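Local coordinates for penicillin binding protein 2X (PDB 5U47), which probably cross-links peptidoglycan strands as a transpeptidase of the septal cell-wall machinery and is a target of beta-lactam antibiotics, at residues G381-F386 / E391-V396. The protein carries 1 engineered substitution. Sequence-based numbering, arbitrary orientation.
Sequences GIPTRF and ESSGIV
Glu391 OE2 takes two hydrogen bonds from one residue: the hydroxyl of Thr384 (OG1 to OE2 2.7 Å) and the Thr384 backbone N (2.9 Å to OE2), arriving from opposite faces of the carboxylate plane. The other oxygen, OE1, offers its syn lone pair to the backbone N of Arg385 at 2.8 Å. Three donors thus fix the carboxylate's rotation, and glutamate suits the place because its extended chain, CG anti to the backbone N (chi1 -178°), reaches across to the backbone of Thr384 and Arg385. Threonine supplies a backbone and a side-chain donor together; its OG1, lying between its own N and carbonyl carbon (chi1 70°), also accepts a weak bond from Phe386 N.

Farther along, the rigid Pro383 ring lies against Ser393, with CD 3.3 Å from OG, while its CB sits beside Glu391 OE1. Gly381 has a positive phi (86°), a backbone shape easy for a residue without a side chain, and this leaves room for Val396 CG2, 3.5 Å from Gly381 N. One water donates to both Gly381 O and Gly394 O, bridging two lengths of loop that share no direct backbone hydrogen bond.

The two segments run roughly antiparallel within the transpeptidase domain, linking the loop after helix 368-377 to the short, weakly bonded strand 395-396, antiparallel to strand 412-413. Helix 416-427 packs against Thr384, Phe386 and Glu391 through Val417, and its Gln418 bonds to both Ile382 O and Ser393 O.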
# COMPACT_ATOMS: atom_id res chain seq x y z
N GLY A 381 -0.43 11.66 -13.04
CA GLY A 381 -0.04 10.96 -14.27
C GLY A 381 1.25 10.13 -14.11
O GLY A 381 1.66 9.43 -15.03
N ILE A 382 1.89 10.22 -12.93
CA ILE A 382 3.12 9.48 -12.66
C ILE A 382 2.86 8.56 -11.47
O ILE A 382 2.44 9.04 -10.41
CB ILE A 382 4.30 10.41 -12.34
CG1 ILE A 382 4.49 11.44 -13.47
CG2 ILE A 382 5.58 9.61 -12.16
CD1 ILE A 382 5.62 12.43 -13.24
N PRO A 383 3.12 7.25 -11.63
CA PRO A 383 2.89 6.37 -10.48
C PRO A 383 3.82 6.72 -9.33
O PRO A 383 4.90 7.31 -9.56
CB PRO A 383 3.22 4.97 -11.03
CG PRO A 383 4.11 5.21 -12.19
CD PRO A 383 3.68 6.53 -12.78
N THR A 384 3.40 6.41 -8.11
CA THR A 384 4.23 6.68 -6.93
C THR A 384 5.45 5.74 -6.86
O THR A 384 6.51 6.13 -6.36
CB THR A 384 3.42 6.57 -5.62
OG1 THR A 384 3.06 5.20 -5.35
CG2 THR A 384 2.15 7.43 -5.69
N ARG A 385 5.29 4.53 -7.38
CA ARG A 385 6.33 3.49 -7.30
C ARG A 385 6.69 3.28 -5.83
O ARG A 385 7.85 3.08 -5.49
CB ARG A 385 7.55 3.85 -8.13
CG ARG A 385 7.18 4.33 -9.52
CD ARG A 385 8.39 4.40 -10.40
NE ARG A 385 8.06 4.91 -11.73
CZ ARG A 385 8.29 6.14 -12.19
NH1 ARG A 385 8.92 7.05 -11.46
NH2 ARG A 385 7.93 6.43 -13.43
N PHE A 386 5.67 3.27 -4.97
CA PHE A 386 5.88 3.20 -3.54
C PHE A 386 6.21 1.81 -2.99
O PHE A 386 6.53 1.71 -1.81
CB PHE A 386 4.75 3.90 -2.74
CG PHE A 386 3.48 3.13 -2.59
CD1 PHE A 386 2.91 2.40 -3.62
CD2 PHE A 386 2.74 3.28 -1.39
CE1 PHE A 386 1.70 1.78 -3.45
CE2 PHE A 386 1.53 2.64 -1.22
CZ PHE A 386 1.02 1.88 -2.26
N GLU A 391 0.71 -1.22 -9.81
CA GLU A 391 0.19 0.12 -9.56
C GLU A 391 -0.18 0.78 -10.90
O GLU A 391 0.55 0.64 -11.87
CB GLU A 391 1.24 0.97 -8.85
CG GLU A 391 0.77 2.37 -8.50
CD GLU A 391 1.85 3.26 -7.91
OE1 GLU A 391 3.07 2.90 -8.03
OE2 GLU A 391 1.48 4.33 -7.37
N SER A 392 -1.30 1.51 -10.93
CA SER A 392 -1.73 2.25 -12.13
C SER A 392 -1.09 3.63 -12.12
O SER A 392 -0.67 4.13 -11.05
CB SER A 392 -3.25 2.36 -12.17
OG SER A 392 -3.83 1.08 -12.23
N SER A 393 -1.03 4.26 -13.29
CA SER A 393 -0.41 5.59 -13.43
C SER A 393 -1.35 6.77 -13.49
O SER A 393 -0.92 7.91 -13.37
CB SER A 393 0.48 5.59 -14.67
OG SER A 393 1.51 4.65 -14.50
N GLY A 394 -2.65 6.52 -13.65
CA GLY A 394 -3.59 7.60 -13.82
C GLY A 394 -3.50 8.09 -15.26
O GLY A 394 -2.72 7.56 -16.08
N ILE A 395 -4.30 9.09 -15.59
CA ILE A 395 -4.36 9.64 -16.96
C ILE A 395 -4.53 11.14 -16.87
O ILE A 395 -5.50 11.61 -16.28
CB ILE A 395 -5.53 9.06 -17.78
CG1 ILE A 395 -5.47 7.52 -17.81
CG2 ILE A 395 -5.53 9.60 -19.22
CD1 ILE A 395 -6.68 6.86 -18.45
N VAL A 396 -3.59 11.90 -17.45
CA VAL A 396 -3.67 13.35 -17.46
C VAL A 396 -3.76 13.81 -18.91
O VAL A 396 -2.96 13.42 -19.73
CB VAL A 396 -2.48 13.99 -16.75
CG1 VAL A 396 -2.57 15.51 -16.82
CG2 VAL A 396 -2.41 13.50 -15.31
O HOH W 1 -0.11 8.52 -16.98